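PDB 5C3U: L-serine ammonia-lyase, which belongs to the pyridoxal-phosphate-dependent enzymes and carries pyridoxal-5'-phosphate in a pocket of its two-sheet alpha/beta fold. Local coordinates for residues F256-F270 against E279-L293. Sequence-based numbering, arbitrary orientation.
Sequences FAVSDAMAADAVRLF and EASAGAALSLCYTHL. With PLP (pyridoxal-5'-phosphate), chain B.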
ATOM      1  N   PHE A 256     -12.115  -5.586   6.848  1.00 26.90           N
ATOM      2  CA  PHE A 256     -13.158  -5.815   5.872  1.00 28.15           C
ATOM      3  C   PHE A 256     -12.554  -6.428   4.612  1.00 28.00           C
ATOM      4  O   PHE A 256     -11.418  -6.133   4.251  1.00 30.58           O
ATOM      5  CB  PHE A 256     -13.874  -4.500   5.561  1.00 29.52           C
ATOM      6  CG  PHE A 256     -15.233  -4.681   4.951  1.00 32.42           C
ATOM      7  CD1 PHE A 256     -16.342  -4.968   5.754  1.00 32.66           C
ATOM      8  CD2 PHE A 256     -15.410  -4.569   3.581  1.00 33.12           C
ATOM      9  CE1 PHE A 256     -17.602  -5.138   5.192  1.00 33.25           C
ATOM     10  CE2 PHE A 256     -16.665  -4.737   3.012  1.00 34.01           C
ATOM     11  CZ  PHE A 256     -17.760  -5.027   3.813  1.00 34.40           C
ATOM     12  N   ALA A 257     -13.291  -7.314   3.963  1.00 25.78           N
ATOM     13  CA  ALA A 257     -12.783  -7.939   2.746  1.00 27.16           C
ATOM     14  C   ALA A 257     -13.757  -7.737   1.606  1.00 26.84           C
ATOM     15  O   ALA A 257     -14.956  -7.853   1.802  1.00 26.67           O
ATOM     16  CB  ALA A 257     -12.530  -9.422   2.968  1.00 27.51           C
ATOM     17  N   VAL A 258     -13.227  -7.394   0.430  1.00 24.31           N
ATOM     18  CA  VAL A 258     -14.006  -7.246  -0.799  1.00 23.45           C
ATOM     19  C   VAL A 258     -13.554  -8.272  -1.860  1.00 22.28           C
ATOM     20  O   VAL A 258     -12.476  -8.864  -1.748  1.00 22.70           O
ATOM     21  CB  VAL A 258     -13.893  -5.810  -1.375  1.00 23.06           C
ATOM     22  CG1 VAL A 258     -14.263  -4.753  -0.338  1.00 23.80           C
ATOM     23  CG2 VAL A 258     -12.498  -5.550  -1.948  1.00 23.56           C
ATOM     24  N   SER A 259     -14.369  -8.498  -2.889  1.00 22.22           N
ATOM     25  CA  SER A 259     -14.010  -9.457  -3.931  1.00 21.08           C
ATOM     26  C   SER A 259     -13.088  -8.803  -4.971  1.00 21.23           C
ATOM     27  O   SER A 259     -13.008  -7.581  -5.052  1.00 20.79           O
ATOM     28  CB  SER A 259     -15.259  -9.941  -4.659  1.00 23.60           C
ATOM     29  OG  SER A 259     -15.904  -8.837  -5.287  1.00 25.01           O
ATOM     30  N   ASP A 260     -12.437  -9.637  -5.767  1.00 21.14           N
ATOM     31  CA  ASP A 260     -11.643  -9.142  -6.912  1.00 22.10           C
ATOM     32  C   ASP A 260     -12.514  -8.341  -7.870  1.00 23.06           C
ATOM     33  O   ASP A 260     -12.053  -7.337  -8.428  1.00 24.14           O
ATOM     34  CB  ASP A 260     -10.946 -10.301  -7.612  1.00 22.10           C
ATOM     35  CG  ASP A 260      -9.608 -10.659  -6.962  1.00 24.22           C
ATOM     36  OD1 ASP A 260      -9.272 -10.106  -5.886  1.00 28.44           O
ATOM     37  OD2 ASP A 260      -8.873 -11.500  -7.532  1.00 24.95           O
ATOM     38  N   ALA A 261     -13.766  -8.767  -8.062  1.00 23.57           N
ATOM     39  CA  ALA A 261     -14.684  -8.053  -8.951  1.00 25.01           C
ATOM     40  C   ALA A 261     -14.974  -6.639  -8.444  1.00 24.73           C
ATOM     41  O   ALA A 261     -15.014  -5.699  -9.234  1.00 23.37           O
ATOM     42  CB  ALA A 261     -15.979  -8.834  -9.184  1.00 26.86           C
ATOM     43  N   MET A 262     -15.152  -6.481  -7.135  1.00 23.46           N
ATOM     44  CA  MET A 262     -15.361  -5.148  -6.560  1.00 22.93           C
ATOM     45  C   MET A 262     -14.121  -4.276  -6.740  1.00 21.23           C
ATOM     46  O   MET A 262     -14.231  -3.105  -7.109  1.00 23.05           O
ATOM     47  CB  MET A 262     -15.701  -5.235  -5.075  1.00 23.32           C
ATOM     48  CG  MET A 262     -17.100  -5.725  -4.821  1.00 25.79           C
ATOM     49  SD  MET A 262     -17.333  -6.250  -3.104  1.00 31.30           S
ATOM     50  CE  MET A 262     -17.207  -4.695  -2.265  1.00 32.28           C
ATOM     51  N   ALA A 263     -12.945  -4.850  -6.479  1.00 20.59           N
ATOM     52  CA  ALA A 263     -11.696  -4.099  -6.610  1.00 19.24           C
ATOM     53  C   ALA A 263     -11.480  -3.693  -8.065  1.00 19.20           C
ATOM     54  O   ALA A 263     -11.054  -2.575  -8.337  1.00 21.94           O
ATOM     55  CB  ALA A 263     -10.509  -4.918  -6.090  1.00 18.57           C
ATOM     56  N   ALA A 264     -11.786  -4.594  -8.992  1.00 19.94           N
ATOM     57  CA  ALA A 264     -11.573  -4.319 -10.415  1.00 21.22           C
ATOM     58  C   ALA A 264     -12.525  -3.215 -10.894  1.00 20.74           C
ATOM     59  O   ALA A 264     -12.166  -2.320 -11.694  1.00 19.69           O
ATOM     60  CB  ALA A 264     -11.797  -5.580 -11.231  1.00 22.58           C
ATOM     61  N   ASP A 265     -13.758  -3.289 -10.436  1.00 22.05           N
ATOM     62  CA  ASP A 265     -14.735  -2.283 -10.824  1.00 23.64           C
ATOM     63  C   ASP A 265     -14.301  -0.915 -10.294  1.00 21.92           C
ATOM     64  O   ASP A 265     -14.470   0.108 -10.973  1.00 23.57           O
ATOM     65  CB  ASP A 265     -16.131  -2.647 -10.324  1.00 26.34           C
ATOM     66  CG  ASP A 265     -17.217  -1.904 -11.073  1.00 30.66           C
ATOM     67  OD1 ASP A 265     -17.163  -1.844 -12.324  1.00 34.82           O
ATOM     68  OD2 ASP A 265     -18.114  -1.362 -10.419  1.00 36.06           O
ATOM     69  N   ALA A 266     -13.706  -0.893  -9.107  1.00 20.93           N
ATOM     70  CA  ALA A 266     -13.274   0.389  -8.542  1.00 20.37           C
ATOM     71  C   ALA A 266     -12.124   0.988  -9.358  1.00 20.62           C
ATOM     72  O   ALA A 266     -12.062   2.201  -9.519  1.00 20.73           O
ATOM     73  CB  ALA A 266     -12.861   0.238  -7.086  1.00 22.11           C
ATOM     74  N   VAL A 267     -11.209   0.145  -9.821  1.00 19.59           N
ATOM     75  CA  VAL A 267     -10.108   0.629 -10.675  1.00 20.04           C
ATOM     76  C   VAL A 267     -10.697   1.260 -11.940  1.00 19.91           C
ATOM     77  O   VAL A 267     -10.222   2.313 -12.410  1.00 20.08           O
ATOM     78  CB  VAL A 267      -9.124  -0.509 -11.043  1.00 20.71           C
ATOM     79  CG1 VAL A 267      -8.128  -0.054 -12.133  1.00 20.16           C
ATOM     80  CG2 VAL A 267      -8.378  -0.964  -9.794  1.00 22.80           C
ATOM     81  N   ARG A 268     -11.702   0.600 -12.515  1.00 20.09           N
ATOM     82  CA  ARG A 268     -12.303   1.096 -13.757  1.00 20.34           C
ATOM     83  C   ARG A 268     -12.983   2.434 -13.481  1.00 20.52           C
ATOM     84  O   ARG A 268     -12.799   3.387 -14.233  1.00 20.66           O
ATOM     85  CB  ARG A 268     -13.310   0.107 -14.283  1.00 21.42           C
ATOM     86  CG  ARG A 268     -14.086   0.620 -15.488  1.00 24.08           C
ATOM     87  CD  ARG A 268     -15.162  -0.363 -15.897  1.00 24.41           C
ATOM     88  NE  ARG A 268     -16.262  -0.413 -14.936  1.00 25.72           N
ATOM     89  CZ  ARG A 268     -17.297   0.429 -14.938  1.00 27.12           C
ATOM     90  NH1 ARG A 268     -17.370   1.407 -15.835  1.00 26.92           N
ATOM     91  NH2 ARG A 268     -18.251   0.307 -14.037  1.00 27.66           N
ATOM     92  N   LEU A 269     -13.747   2.495 -12.397  1.00 20.12           N
ATOM     93  CA  LEU A 269     -14.502   3.728 -12.045  1.00 20.09           C
ATOM     94  C   LEU A 269     -13.588   4.886 -11.700  1.00 22.13           C
ATOM     95  O   LEU A 269     -13.856   6.019 -12.114  1.00 22.89           O
ATOM     96  CB  LEU A 269     -15.473   3.448 -10.889  1.00 20.05           C
ATOM     97  CG  LEU A 269     -16.675   2.624 -11.382  1.00 21.19           C
ATOM     98  CD1 LEU A 269     -17.459   2.158 -10.146  1.00 22.13           C
ATOM     99  CD2 LEU A 269     -17.575   3.402 -12.321  1.00 23.24           C
ATOM    100  N   PHE A 270     -12.509   4.604 -10.965  1.00 21.08           N
ATOM    101  CA  PHE A 270     -11.521   5.627 -10.658  1.00 21.16           C
ATOM    102  C   PHE A 270     -10.809   6.155 -11.917  1.00 22.29           C
ATOM    103  O   PHE A 270     -10.516   7.351 -12.015  1.00 23.57           O
ATOM    104  CB  PHE A 270     -10.487   5.076  -9.692  1.00 22.37           C
ATOM    105  CG  PHE A 270      -9.733   6.142  -8.952  1.00 23.84           C
ATOM    106  CD1 PHE A 270     -10.401   7.023  -8.090  1.00 25.30           C
ATOM    107  CD2 PHE A 270      -8.375   6.286  -9.130  1.00 23.96           C
ATOM    108  CE1 PHE A 270      -9.696   7.998  -7.399  1.00 26.12           C
ATOM    109  CE2 PHE A 270      -7.670   7.262  -8.436  1.00 24.36           C
ATOM    110  CZ  PHE A 270      -8.323   8.107  -7.573  1.00 24.88           C
ATOM    111  N   GLU A 279      -3.657   0.479  -8.993  1.00 21.89           N
ATOM    112  CA  GLU A 279      -3.674  -0.979  -8.844  1.00 23.47           C
ATOM    113  C   GLU A 279      -4.950  -1.424  -8.166  1.00 22.06           C
ATOM    114  O   GLU A 279      -5.552  -0.649  -7.427  1.00 22.12           O
ATOM    115  CB  GLU A 279      -2.535  -1.397  -7.930  1.00 25.90           C
ATOM    116  CG  GLU A 279      -1.299  -1.838  -8.645  1.00 30.78           C
ATOM    117  CD  GLU A 279      -0.212  -2.293  -7.688  1.00 32.27           C
ATOM    118  OE1 GLU A 279      -0.488  -3.004  -6.677  1.00 33.26           O
ATOM    119  OE2 GLU A 279       0.934  -1.946  -7.974  1.00 31.74           O
ATOM    120  N   ALA A 280      -5.334  -2.680  -8.394  1.00 20.40           N
ATOM    121  CA  ALA A 280      -6.467  -3.270  -7.677  1.00 22.31           C
ATOM    122  C   ALA A 280      -6.313  -3.239  -6.163  1.00 23.11           C
ATOM    123  O   ALA A 280      -7.332  -3.247  -5.449  1.00 23.80           O
ATOM    124  CB  ALA A 280      -6.716  -4.696  -8.161  1.00 20.75           C
ATOM    125  N   SER A 281      -5.058  -3.211  -5.664  1.00 25.24           N
ATOM    126  CA  SER A 281      -4.800  -2.968  -4.242  1.00 25.81           C
ATOM    127  C   SER A 281      -5.485  -1.681  -3.726  1.00 26.19           C
ATOM    128  O   SER A 281      -6.213  -1.689  -2.724  1.00 24.23           O
ATOM    129  CB  SER A 281      -3.285  -2.937  -3.982  1.00 24.80           C
ATOM    130  OG  SER A 281      -2.680  -4.094  -4.577  1.00 32.92           O
ATOM    131  N   ALA A 282      -5.283  -0.577  -4.439  1.00 22.82           N
ATOM    132  CA  ALA A 282      -5.928   0.692  -4.087  1.00 22.95           C
ATOM    133  C   ALA A 282      -7.399   0.609  -4.419  1.00 22.43           C
ATOM    134  O   ALA A 282      -8.246   1.194  -3.728  1.00 24.36           O
ATOM    135  CB  ALA A 282      -5.280   1.827  -4.887  1.00 23.23           C
ATOM    136  N   GLY A 283      -7.712  -0.126  -5.482  1.00 22.09           N
ATOM    137  CA  GLY A 283      -9.083  -0.322  -5.906  1.00 22.59           C
ATOM    138  C   GLY A 283      -9.903  -0.966  -4.781  1.00 25.25           C
ATOM    139  O   GLY A 283     -11.073  -0.646  -4.621  1.00 22.56           O
ATOM    140  N   ALA A 284      -9.287  -1.861  -4.012  1.00 24.57           N
ATOM    141  CA  ALA A 284      -9.987  -2.481  -2.866  1.00 25.70           C
ATOM    142  C   ALA A 284     -10.521  -1.426  -1.882  1.00 27.21           C
ATOM    143  O   ALA A 284     -11.660  -1.527  -1.430  1.00 27.60           O
ATOM    144  CB  ALA A 284      -9.102  -3.494  -2.154  1.00 26.72           C
ATOM    145  N   ALA A 285      -9.705  -0.426  -1.551  1.00 25.44           N
ATOM    146  CA  ALA A 285     -10.145   0.621  -0.626  1.00 25.77           C
ATOM    147  C   ALA A 285     -11.223   1.509  -1.241  1.00 24.43           C
ATOM    148  O   ALA A 285     -12.215   1.815  -0.591  1.00 24.43           O
ATOM    149  CB  ALA A 285      -8.973   1.460  -0.151  1.00 25.16           C
ATOM    150  N   LEU A 286     -11.032   1.893  -2.503  1.00 23.44           N
ATOM    151  CA  LEU A 286     -12.020   2.704  -3.218  1.00 23.74           C
ATOM    152  C   LEU A 286     -13.377   2.007  -3.355  1.00 23.59           C
ATOM    153  O   LEU A 286     -14.430   2.669  -3.412  1.00 24.97           O
ATOM    154  CB  LEU A 286     -11.469   3.060  -4.620  1.00 23.01           C
ATOM    155  CG  LEU A 286     -10.362   4.121  -4.663  1.00 24.35           C
ATOM    156  CD1 LEU A 286      -9.577   4.123  -5.970  1.00 23.24           C
ATOM    157  CD2 LEU A 286     -10.951   5.509  -4.449  1.00 24.64           C
ATOM    158  N   SER A 287     -13.354   0.676  -3.391  1.00 23.76           N
ATOM    159  CA  SER A 287     -14.577  -0.094  -3.620  1.00 26.23           C
ATOM    160  C   SER A 287     -15.603   0.078  -2.498  1.00 26.79           C
ATOM    161  O   SER A 287     -16.808  -0.013  -2.747  1.00 26.61           O
ATOM    162  CB  SER A 287     -14.274  -1.581  -3.900  1.00 26.44           C
ATOM    163  OG  SER A 287     -14.065  -2.318  -2.718  1.00 31.48           O
ATOM    164  N   LEU A 288     -15.139   0.387  -1.294  1.00 26.31           N
ATOM    165  CA  LEU A 288     -16.079   0.631  -0.195  1.00 28.58           C
ATOM    166  C   LEU A 288     -16.937   1.859  -0.478  1.00 28.93           C
ATOM    167  O   LEU A 288     -18.105   1.910  -0.091  1.00 29.87           O
ATOM    168  CB  LEU A 288     -15.372   0.760   1.148  1.00 29.54           C
ATOM    169  CG  LEU A 288     -14.588  -0.463   1.629  1.00 30.37           C
ATOM    170  CD1 LEU A 288     -14.255  -0.256   3.091  1.00 30.95           C
ATOM    171  CD2 LEU A 288     -15.373  -1.755   1.450  1.00 34.49           C
ATOM    172  N   CYS A 289     -16.368   2.834  -1.190  1.00 28.79           N
ATOM    173  CA  CYS A 289     -17.120   4.035  -1.539  1.00 28.19           C
ATOM    174  C   CYS A 289     -18.027   3.816  -2.735  1.00 28.52           C
ATOM    175  O   CYS A 289     -19.220   4.154  -2.694  1.00 30.58           O
ATOM    176  CB  CYS A 289     -16.166   5.211  -1.771  1.00 31.03           C
ATOM    177  SG  CYS A 289     -15.325   5.658  -0.235  1.00 35.70           S
ATOM    178  N   TYR A 290     -17.468   3.234  -3.791  1.00 27.54           N
ATOM    179  CA  TYR A 290     -18.207   3.003  -5.024  1.00 27.88           C
ATOM    180  C   TYR A 290     -19.401   2.065  -4.839  1.00 30.77           C
ATOM    181  O   TYR A 290     -20.436   2.247  -5.472  1.00 30.45           O
ATOM    182  CB  TYR A 290     -17.274   2.486  -6.116  1.00 28.35           C
ATOM    183  CG  TYR A 290     -16.456   3.577  -6.764  1.00 28.20           C
ATOM    184  CD1 TYR A 290     -17.086   4.675  -7.355  1.00 29.24           C
ATOM    185  CD2 TYR A 290     -15.047   3.504  -6.812  1.00 28.80           C
ATOM    186  CE1 TYR A 290     -16.348   5.676  -7.973  1.00 30.33           C
ATOM    187  CE2 TYR A 290     -14.306   4.508  -7.426  1.00 29.83           C
ATOM    188  CZ  TYR A 290     -14.970   5.583  -8.008  1.00 28.72           C
ATOM    189  OH  TYR A 290     -14.285   6.594  -8.644  1.00 31.22           O
ATOM    190  N   THR A 291     -19.266   1.091  -3.952  1.00 30.45           N
ATOM    191  CA  THR A 291     -20.374   0.174  -3.667  1.00 31.81           C
ATOM    192  C   THR A 291     -21.313   0.659  -2.559  1.00 33.72           C
ATOM    193  O   THR A 291     -22.339   0.023  -2.319  1.00 36.48           O
ATOM    194  CB  THR A 291     -19.877  -1.216  -3.220  1.00 31.30           C
ATOM    195  OG1 THR A 291     -19.188  -1.083  -1.969  1.00 29.70           O
ATOM    196  CG2 THR A 291     -18.971  -1.872  -4.285  1.00 33.20           C
ATOM    197  N   HIS A 292     -20.942   1.725  -1.844  1.00 31.50           N
ATOM    198  CA  HIS A 292     -21.729   2.232  -0.709  1.00 35.01           C
ATOM    199  C   HIS A 292     -21.608   1.343   0.512  1.00 33.91           C
ATOM    200  O   HIS A 292     -22.243   1.599   1.544  1.00 35.81           O
ATOM    201  CB  HIS A 292     -23.215   2.434  -1.086  1.00 35.08           C
ATOM    202  CG  HIS A 292     -23.468   3.532  -2.100  1.00 39.53           C
ATOM    203  ND1 HIS A 292     -22.615   3.816  -3.105  1.00 41.47           N
ATOM    204  CD2 HIS A 292     -24.555   4.401  -2.253  1.00 37.57           C
ATOM    205  CE1 HIS A 292     -23.111   4.826  -3.846  1.00 39.96           C
ATOM    206  NE2 HIS A 292     -24.299   5.183  -3.325  1.00 41.85           N
ATOM    207  N   LEU A 293     -20.774   0.307   0.436  1.00 31.49           N
ATOM    208  CA  LEU A 293     -20.583  -0.567   1.600  1.00 31.99           C
ATOM    209  C   LEU A 293     -20.070   0.192   2.821  1.00 32.74           C
ATOM    210  O   LEU A 293     -20.316  -0.226   3.958  1.00 34.48           O
ATOM    211  CB  LEU A 293     -19.688  -1.766   1.274  1.00 31.30           C
ATOM    212  CG  LEU A 293     -20.436  -2.910   0.588  1.00 30.75           C
ATOM    213  CD1 LEU A 293     -19.484  -3.953   0.031  1.00 30.96           C
ATOM    214  CD2 LEU A 293     -21.415  -3.565   1.554  1.00 32.58           C
TER
HETATM  215  N1  PLP B 401      -1.413  -0.718  -1.879  1.00 26.72           N
HETATM  216  C2  PLP B 401      -0.306  -0.634  -2.638  1.00 26.55           C
HETATM  217  C2A PLP B 401      -0.357  -0.183  -4.078  1.00 26.39           C
HETATM  218  C3  PLP B 401       0.984  -1.006  -2.054  1.00 26.84           C
HETATM  219  O3  PLP B 401       2.130  -0.927  -2.800  1.00 28.00           O
HETATM  220  C4  PLP B 401       0.984  -1.426  -0.636  1.00 27.32           C
HETATM  221  C4A PLP B 401       2.256  -1.778   0.013  1.00 27.96           C
HETATM  222  C5  PLP B 401      -0.301  -1.483   0.108  1.00 28.88           C
HETATM  223  C6  PLP B 401      -1.456  -1.106  -0.584  1.00 27.81           C
HETATM  224  C5A PLP B 401      -0.382  -1.919   1.573  1.00 29.08           C
HETATM  225  O4P PLP B 401       0.760  -2.712   1.874  1.00 29.63           O
HETATM  226  P   PLP B 401       1.243  -3.261   3.320  1.00 24.57           P
HETATM  227  O1P PLP B 401       2.080  -2.209   3.960  1.00 26.22           O
HETATM  228  O2P PLP B 401       0.006  -3.679   4.134  1.00 25.29           O
HETATM  229  O3P PLP B 401       2.011  -4.446   2.853  1.00 26.21           O
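Ala266 is a small knob in a hole made by Gly283, Leu286, Ser287 and Tyr290, a single knob-into-hole fit where helices 260-270 and 280-290 cross almost at right angles in this fold-type II pyridoxal-phosphate enzyme. Its CB lies 3.2 Å from Gly283 O, and the absence of a side chain at Gly283 lets the axes approach to 7.3 Å, at an angle of 89°. Ala263 CB settles close by against Ala280 O and Ala284.

Two CH-pi contacts close the far end. Leu269 CB sits over the centre of the Tyr290 ring, 3.7 Å from its centroid, while Leu286 CD1 covers a face of Phe270, offset toward the rim. Tyr290 OH comes to the edge of that same Phe270 ring and hydrogen-bonds to Asp273.

On the other flank, strand 256-258, at the margin of the six-stranded sheet, turns Val258 CG1 against Ser287 OG, whose hydroxyl donates to Ala284 O of its own helix (2.8 Å), and Phe256 CD2 against Leu288 CD2 (3.5 Å). Met262, bent at its last torsion (chi3 68°), brings CE to Thr291 CG2 and, tightly, to Leu293 CD1.

Farther out, Glu279 at the N-cap of helix 280-290 is held by Asn80, Ser234 and Asp316, and Ser281 CB lies 3.6 Å from N1 of pyridoxal-5'-phosphate; the helix that takes part in this crossing also lines, at its start, the pyridoxal-5'-phosphate pocket. Ser281 OG donates to the anti lone pair of Glu279 OE1 at 3.2 Å.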